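PDB 3FOK: Cgl0159-like domain-containing protein from Corynebacterium glutamicum, which is of unknown function but belongs to the TIM-barrel clan and is found here as an assembly of five chains. Local coordinates for residues 195-200 with 224-229; 201-206 with 230-235; 217-222 with 236-241. All coordinates share one frame; numbering follows the deposited sequence.

Interaction 3 is a core contact: two neighbouring parallel strands of the barrel, joined by backbone hydrogen bonds and a proline laid on a tryptophan. Interaction 2, also buried, lies in the outer layer, where helix 199-210 meets the short helix 229-232 through apolar branches. Interaction 1 lies nearer the surface, joining the start of helix 199-210 to the loop after strand 219-224 by a hydroxyl-carbonyl bond. Interactions 1 and 2 share helix 199-210, their centres 8 Å apart, and the D200-R231 salt bridge connects them. V206 of interaction 2 touches M221 on the strand and T236 before the next, so the helix packs on interaction 3 there.

Interaction 1: 195-200 with 224-229; sequences NDLSTD and PVVEEM
T199 OG1 donates to the backbone O of E227 at 2.5 Å, the one hydrogen bond between 195-200 and 224-229. The hydroxyl does not come in on a lone pair: it stands 59° out of the carbonyl plane, at a C=O...donor angle of 119°. With chi1 at -53°, OG1 lies beside the backbone N of T199, while CG2 takes the other branch and comes within 3.6 Å of the same E227 O, so the carbonyl oxygen meets both branches of the threonine. E228 lays its CB 3.7 Å from T199 OG1, before its carboxylate leads on to a salt bridge with R231. E227, bent at its second torsion, sends its own carboxylate away from 195-200.

Apolar groups fill the other half of the contact. The CD2 branch of L197 crosses the ring of P224, 4.0 Å from its CG, and L197 CB lies 4.2 Å from V226 CG2. F184 of strand 179-189 touches both L197 and P224, while V226 also rests on V202 of the helix.

The turn into the helix is fixed from within 195-200. D196 OD1 accepts from S198 N at 2.9 Å, nearly along its C-O axis, which makes an Asx turn, and from S198 OG at 2.8 Å, which arrives from above the carboxylate plane. S198 is the N-cap, its OG also taking a weak bond from A201 N.

D196 and D200 lie close to the N-terminus of helix 199-210, whose dipole would probably favour their negative charge. D200 also pairs with R231, and E63 of the second subunit comes close to it; the arginine probably offsets the charge of the acids gathered here, D200, E228 and that E63.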
# COMPACT_ATOMS: atom_id res chain seq x y z
N ASN A 195 28.01 -10.13 -4.00
CA ASN A 195 27.44 -10.52 -5.29
C ASN A 195 28.16 -11.77 -5.78
O ASN A 195 29.38 -11.88 -5.66
CB ASN A 195 27.60 -9.40 -6.31
CG ASN A 195 26.95 -8.10 -5.87
OD1 ASN A 195 25.91 -8.11 -5.20
ND2 ASN A 195 27.55 -6.98 -6.24
N ASP A 196 27.40 -12.72 -6.31
CA ASP A 196 27.97 -13.96 -6.82
C ASP A 196 28.43 -13.72 -8.26
O ASP A 196 27.61 -13.63 -9.17
CB ASP A 196 26.92 -15.07 -6.81
CG ASP A 196 27.50 -16.42 -7.17
OD1 ASP A 196 28.47 -16.46 -7.95
OD2 ASP A 196 26.97 -17.44 -6.70
N LEU A 197 29.74 -13.62 -8.46
CA LEU A 197 30.27 -13.36 -9.79
C LEU A 197 30.59 -14.60 -10.62
O LEU A 197 31.29 -14.51 -11.62
CB LEU A 197 31.50 -12.46 -9.70
CG LEU A 197 31.24 -11.07 -9.13
CD1 LEU A 197 32.53 -10.26 -9.11
CD2 LEU A 197 30.19 -10.36 -9.98
N SER A 198 30.09 -15.76 -10.22
CA SER A 198 30.34 -16.97 -10.99
C SER A 198 29.53 -16.88 -12.28
O SER A 198 28.45 -16.29 -12.29
CB SER A 198 29.93 -18.22 -10.20
OG SER A 198 28.52 -18.30 -10.06
N THR A 199 30.05 -17.46 -13.34
CA THR A 199 29.39 -17.43 -14.64
C THR A 199 27.91 -17.79 -14.60
O THR A 199 27.08 -17.06 -15.15
CB THR A 199 30.10 -18.38 -15.63
OG1 THR A 199 31.50 -18.07 -15.67
CG2 THR A 199 29.52 -18.21 -17.04
N ASP A 200 27.57 -18.91 -13.96
CA ASP A 200 26.18 -19.33 -13.91
C ASP A 200 25.25 -18.40 -13.14
O ASP A 200 24.07 -18.28 -13.48
CB ASP A 200 26.08 -20.75 -13.34
CG ASP A 200 26.57 -21.80 -14.31
OD1 ASP A 200 26.16 -21.75 -15.49
OD2 ASP A 200 27.37 -22.67 -13.91
N PRO A 224 28.74 -7.45 -15.29
CA PRO A 224 30.13 -7.46 -14.82
C PRO A 224 30.94 -8.39 -15.73
O PRO A 224 30.43 -9.42 -16.17
CB PRO A 224 30.00 -8.02 -13.41
CG PRO A 224 28.93 -9.04 -13.59
CD PRO A 224 27.90 -8.32 -14.45
N VAL A 225 32.19 -8.02 -16.01
CA VAL A 225 33.04 -8.86 -16.84
C VAL A 225 33.44 -10.04 -15.97
O VAL A 225 34.20 -9.89 -15.02
CB VAL A 225 34.28 -8.11 -17.32
CG1 VAL A 225 35.13 -9.02 -18.20
CG2 VAL A 225 33.86 -6.87 -18.09
N VAL A 226 32.92 -11.21 -16.31
CA VAL A 226 33.17 -12.42 -15.54
C VAL A 226 33.80 -13.55 -16.35
O VAL A 226 34.00 -13.44 -17.55
CB VAL A 226 31.83 -12.89 -14.91
CG1 VAL A 226 31.97 -14.26 -14.29
CG2 VAL A 226 31.40 -11.89 -13.86
N GLU A 227 34.14 -14.63 -15.65
CA GLU A 227 34.74 -15.81 -16.26
C GLU A 227 33.79 -16.35 -17.34
O GLU A 227 32.57 -16.31 -17.15
CB GLU A 227 34.96 -16.88 -15.19
CG GLU A 227 36.14 -17.78 -15.48
CD GLU A 227 37.45 -17.10 -15.16
OE1 GLU A 227 37.75 -16.92 -13.96
OE2 GLU A 227 38.18 -16.73 -16.11
N GLU A 228 34.34 -16.83 -18.45
CA GLU A 228 33.54 -17.40 -19.55
C GLU A 228 32.40 -16.49 -20.12
O GLU A 228 31.27 -16.96 -20.26
CB GLU A 228 32.91 -18.72 -19.05
CG GLU A 228 33.77 -19.96 -19.22
CD GLU A 228 33.04 -21.23 -18.81
OE1 GLU A 228 32.90 -21.46 -17.59
OE2 GLU A 228 32.60 -21.98 -19.71
N MSE A 229 32.75 -15.24 -20.49
CA MSE A 229 31.87 -14.14 -20.95
C MSE A 229 31.15 -14.20 -22.28
O MSE A 229 30.43 -13.25 -22.67
CB MSE A 229 32.66 -12.85 -21.03
CG MSE A 229 32.65 -12.01 -19.75
SE MSE A 229 30.91 -11.40 -19.26
CE MSE A 229 30.94 -9.67 -20.11

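Interaction 2: 201-206 with 230-235; sequences AVIQSV and ERVMES
I203 reaches across from helix 199-210 and overlaps both R231 and S235. S235 OG sits in the fork between its CG1 and CG2, 3.2 Å from each, a polar atom set against aliphatic carbon. CG1 is anti to the carbonyl carbon (chi1 -72°) and the chain runs on extended (chi2 175°), which carries CD1 over the backbone of the facing segment, 3.6 Å from R231 O. Along the way CG1 passes 3.8 Å from V232 CA, whose residue is the CA neighbour of I203 across the contact.

V202 and V232 meet at about a right angle, their CG1 methyls 3.6 Å apart. One turn further along the helix, V206 sets CG1 against S235 CB at 4.0 Å. V206 and V232 both rest on L223 of strand 219-224, and V206 also touches M221, while V202 touches V226 in the loop. Behind them, V202 O accepts from V206 N and, at 2.6 Å, from S205 OG, both reaching the same face of its carbonyl plane; the S205 hydroxyl is thereby turned back onto its own helix.

R231 gives the contact its polar margin. The stem of its side chain passes I203, while the guanidinium reaches E63 of the second subunit in a salt bridge. That subunit also packs A67 on I203 and is hydrogen-bonded to the backbone of E234, so this patch of the outer layer is built into the assembly.

A helix before strand 219-224 and a short, irregular one after it, side by side over that strand with aliphatic branches between them, form the kind of outer layer that surrounds the strands of a TIM barrel.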
# COMPACT_ATOMS: atom_id res chain seq x y z
N ALA A 201 25.77 -17.73 -12.11
CA ALA A 201 24.96 -16.81 -11.34
C ALA A 201 24.61 -15.59 -12.19
O ALA A 201 23.46 -15.14 -12.20
CB ALA A 201 25.69 -16.38 -10.08
N VAL A 202 25.60 -15.07 -12.92
CA VAL A 202 25.37 -13.92 -13.77
C VAL A 202 24.32 -14.26 -14.82
O VAL A 202 23.42 -13.47 -15.09
CB VAL A 202 26.67 -13.48 -14.49
CG1 VAL A 202 26.37 -12.34 -15.45
CG2 VAL A 202 27.70 -13.06 -13.46
N ILE A 203 24.44 -15.46 -15.40
CA ILE A 203 23.49 -15.90 -16.41
C ILE A 203 22.08 -15.99 -15.83
O ILE A 203 21.12 -15.53 -16.46
CB ILE A 203 23.92 -17.27 -16.98
CG1 ILE A 203 25.15 -17.08 -17.88
CG2 ILE A 203 22.77 -17.91 -17.76
CD1 ILE A 203 25.73 -18.36 -18.42
N GLN A 204 21.96 -16.55 -14.64
CA GLN A 204 20.65 -16.68 -14.00
C GLN A 204 20.04 -15.31 -13.71
O GLN A 204 18.83 -15.13 -13.83
CB GLN A 204 20.76 -17.48 -12.70
CG GLN A 204 19.42 -17.88 -12.13
CD GLN A 204 19.53 -18.57 -10.78
OE1 GLN A 204 18.54 -19.06 -10.24
NE2 GLN A 204 20.74 -18.61 -10.23
N SER A 205 20.88 -14.35 -13.33
CA SER A 205 20.39 -13.01 -13.01
C SER A 205 19.87 -12.31 -14.26
O SER A 205 18.91 -11.55 -14.20
CB SER A 205 21.49 -12.17 -12.35
OG SER A 205 22.52 -11.84 -13.26
N VAL A 206 20.52 -12.57 -15.39
CA VAL A 206 20.10 -11.96 -16.65
C VAL A 206 18.75 -12.50 -17.09
O VAL A 206 17.88 -11.74 -17.52
CB VAL A 206 21.13 -12.21 -17.76
CG1 VAL A 206 20.62 -11.67 -19.07
CG2 VAL A 206 22.45 -11.53 -17.40
N GLU A 230 31.34 -15.28 -23.01
CA GLU A 230 30.79 -15.36 -24.35
C GLU A 230 29.64 -16.32 -24.24
O GLU A 230 28.75 -16.40 -25.08
CB GLU A 230 31.95 -15.82 -25.17
CG GLU A 230 31.85 -16.18 -26.63
CD GLU A 230 33.20 -16.75 -26.99
OE1 GLU A 230 34.23 -16.13 -26.61
OE2 GLU A 230 33.23 -17.83 -27.59
N ARG A 231 29.64 -16.88 -23.05
CA ARG A 231 28.66 -17.83 -22.62
C ARG A 231 27.63 -17.04 -21.82
O ARG A 231 26.45 -17.39 -21.80
CB ARG A 231 29.36 -18.84 -21.75
CG ARG A 231 28.49 -19.97 -21.33
CD ARG A 231 29.28 -20.98 -20.53
NE ARG A 231 28.43 -21.67 -19.58
CZ ARG A 231 28.75 -21.88 -18.31
NH1 ARG A 231 29.91 -21.46 -17.85
NH2 ARG A 231 27.90 -22.50 -17.51
N VAL A 232 28.07 -15.97 -21.16
CA VAL A 232 27.17 -15.13 -20.40
C VAL A 232 26.38 -14.35 -21.44
O VAL A 232 25.18 -14.13 -21.28
CB VAL A 232 27.93 -14.13 -19.51
CG1 VAL A 232 26.96 -13.13 -18.91
CG2 VAL A 232 28.68 -14.86 -18.41
N MSE A 233 27.05 -13.95 -22.51
CA MSE A 233 26.40 -13.20 -23.57
C MSE A 233 25.40 -14.01 -24.38
O MSE A 233 24.63 -13.45 -25.15
CB MSE A 233 27.44 -12.58 -24.51
CG MSE A 233 28.22 -11.42 -23.90
SE MSE A 233 27.08 -10.13 -22.99
CE MSE A 233 27.70 -10.44 -21.19
N GLU A 234 25.42 -15.33 -24.21
CA GLU A 234 24.47 -16.17 -24.91
C GLU A 234 23.19 -16.20 -24.09
O GLU A 234 22.24 -16.93 -24.40
CB GLU A 234 25.03 -17.59 -25.08
CG GLU A 234 26.33 -17.64 -25.87
CD GLU A 234 26.88 -19.05 -26.04
OE1 GLU A 234 26.97 -19.79 -25.03
OE2 GLU A 234 27.24 -19.42 -27.18
N SER A 235 23.17 -15.38 -23.03
CA SER A 235 22.02 -15.28 -22.13
C SER A 235 20.93 -14.35 -22.65
O SER A 235 19.75 -14.57 -22.38
CB SER A 235 22.46 -14.79 -20.75
OG SER A 235 23.18 -15.79 -20.06

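Interaction 3: 217-222 with 236-241; sequences SYTWMK and TTMPTL
P239 sets the CB-CG edge of its ring on one face of the W220 indole, the two side chains crossing at about a right angle; CG sits over the five-membered ring, 3.2 Å from its centroid and 7° off the normal, a CH-pi contact. W220 CG lies beside the backbone N (chi1 -72°), which turns the indole face to P239. L241 approaches the six-membered part of the indole obliquely, its CG 3.9 Å from W220 CE3. On the other face of the strand, T219 OG1 touches the selenium of M238 at 3.3 Å, and M221 CB lies against T240 OG1.

The strand pairing sets this register. M221 donates its N to P239 O at 3.0 Å, in the carbonyl plane, and takes L241 N on its own O at 2.8 Å: the parallel pattern, one residue bonding to both neighbours of T240. A CA-H...O contact from K222 CA to L241 O (3.2 Å) continues the pairing. T240 OG1 turns back to donate to M238 O, from above its carbonyl plane.

Further out, F144 meets W220 edge-to-face and L38 touches it, while V206 and A209 of helix 199-210 back M221. K222 runs extended along the L241 side to a salt bridge with E182.

The pairing takes only the carbonyl of P239, so the missing N-H costs this register nothing, and the ring carbons probably gain from the electron-rich indole face.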
# COMPACT_ATOMS: atom_id res chain seq x y z
N SER A 217 11.39 -3.96 -24.67
CA SER A 217 11.94 -3.57 -25.96
C SER A 217 12.86 -2.36 -25.80
O SER A 217 13.47 -1.90 -26.77
CB SER A 217 10.82 -3.24 -26.95
OG SER A 217 10.08 -2.10 -26.54
N TYR A 218 12.95 -1.84 -24.59
CA TYR A 218 13.80 -0.69 -24.31
C TYR A 218 14.77 -0.99 -23.19
O TYR A 218 15.41 -0.07 -22.66
CB TYR A 218 12.96 0.53 -23.92
CG TYR A 218 12.43 1.28 -25.10
CD1 TYR A 218 11.27 0.86 -25.75
CD2 TYR A 218 13.12 2.37 -25.62
CE1 TYR A 218 10.81 1.51 -26.90
CE2 TYR A 218 12.68 3.03 -26.76
CZ TYR A 218 11.53 2.59 -27.40
OH TYR A 218 11.10 3.22 -28.54
N THR A 219 14.91 -2.25 -22.82
CA THR A 219 15.80 -2.57 -21.72
C THR A 219 17.18 -3.07 -22.14
O THR A 219 17.32 -3.90 -23.04
CB THR A 219 15.14 -3.59 -20.75
OG1 THR A 219 15.62 -4.91 -21.02
CG2 THR A 219 13.63 -3.56 -20.89
N TRP A 220 18.19 -2.53 -21.47
CA TRP A 220 19.58 -2.86 -21.69
C TRP A 220 20.09 -3.59 -20.45
O TRP A 220 19.44 -3.59 -19.41
CB TRP A 220 20.42 -1.59 -21.87
CG TRP A 220 20.21 -0.87 -23.16
CD1 TRP A 220 19.03 -0.46 -23.69
CD2 TRP A 220 21.23 -0.43 -24.06
NE1 TRP A 220 19.24 0.20 -24.88
CE2 TRP A 220 20.59 0.23 -25.13
CE3 TRP A 220 22.63 -0.54 -24.07
CZ2 TRP A 220 21.29 0.78 -26.20
CZ3 TRP A 220 23.34 0.01 -25.14
CH2 TRP A 220 22.66 0.67 -26.19
N MSE A 221 21.26 -4.19 -20.57
CA MSE A 221 21.87 -4.91 -19.46
C MSE A 221 23.20 -4.24 -19.14
O MSE A 221 23.92 -3.80 -20.04
CB MSE A 221 22.11 -6.37 -19.82
CG MSE A 221 20.86 -7.21 -20.01
SE MSE A 221 19.99 -7.70 -18.35
CE MSE A 221 18.44 -6.58 -18.47
N LYS A 222 23.51 -4.16 -17.86
CA LYS A 222 24.76 -3.60 -17.39
C LYS A 222 25.33 -4.79 -16.62
O LYS A 222 24.90 -5.07 -15.50
CB LYS A 222 24.50 -2.41 -16.47
CG LYS A 222 25.73 -1.66 -16.01
CD LYS A 222 25.32 -0.53 -15.07
CE LYS A 222 26.52 0.13 -14.40
NZ LYS A 222 26.07 1.06 -13.33
N THR A 236 21.32 -13.30 -23.36
CA THR A 236 20.36 -12.36 -23.92
C THR A 236 20.70 -11.88 -25.31
O THR A 236 21.80 -12.08 -25.82
CB THR A 236 20.19 -11.09 -23.06
OG1 THR A 236 21.47 -10.64 -22.61
CG2 THR A 236 19.26 -11.35 -21.89
N THR A 237 19.71 -11.21 -25.89
CA THR A 237 19.81 -10.64 -27.21
C THR A 237 19.80 -9.13 -27.03
O THR A 237 19.85 -8.36 -27.99
CB THR A 237 18.59 -11.03 -28.05
OG1 THR A 237 17.40 -10.69 -27.34
CG2 THR A 237 18.60 -12.52 -28.34
N MSE A 238 19.77 -8.71 -25.77
CA MSE A 238 19.71 -7.30 -25.43
C MSE A 238 21.04 -6.56 -25.41
O MSE A 238 22.08 -7.12 -25.08
CB MSE A 238 19.02 -7.13 -24.08
CG MSE A 238 17.63 -7.70 -24.08
SE MSE A 238 16.84 -7.73 -22.33
CE MSE A 238 14.98 -7.63 -22.88
N PRO A 239 21.00 -5.27 -25.78
CA PRO A 239 22.21 -4.44 -25.80
C PRO A 239 22.81 -4.43 -24.40
O PRO A 239 22.11 -4.20 -23.42
CB PRO A 239 21.68 -3.07 -26.24
CG PRO A 239 20.25 -3.08 -25.80
CD PRO A 239 19.82 -4.48 -26.15
N THR A 240 24.11 -4.70 -24.33
CA THR A 240 24.80 -4.77 -23.05
C THR A 240 25.96 -3.80 -22.90
O THR A 240 26.67 -3.50 -23.85
CB THR A 240 25.32 -6.21 -22.82
OG1 THR A 240 24.22 -7.12 -22.82
CG2 THR A 240 26.05 -6.31 -21.49
N LEU A 241 26.12 -3.31 -21.68
CA LEU A 241 27.20 -2.39 -21.34
C LEU A 241 27.94 -3.04 -20.18
O LEU A 241 27.33 -3.63 -19.28
CB LEU A 241 26.65 -1.03 -20.93
CG LEU A 241 25.99 -0.23 -22.06
CD1 LEU A 241 25.34 1.01 -21.50
CD2 LEU A 241 27.04 0.13 -23.10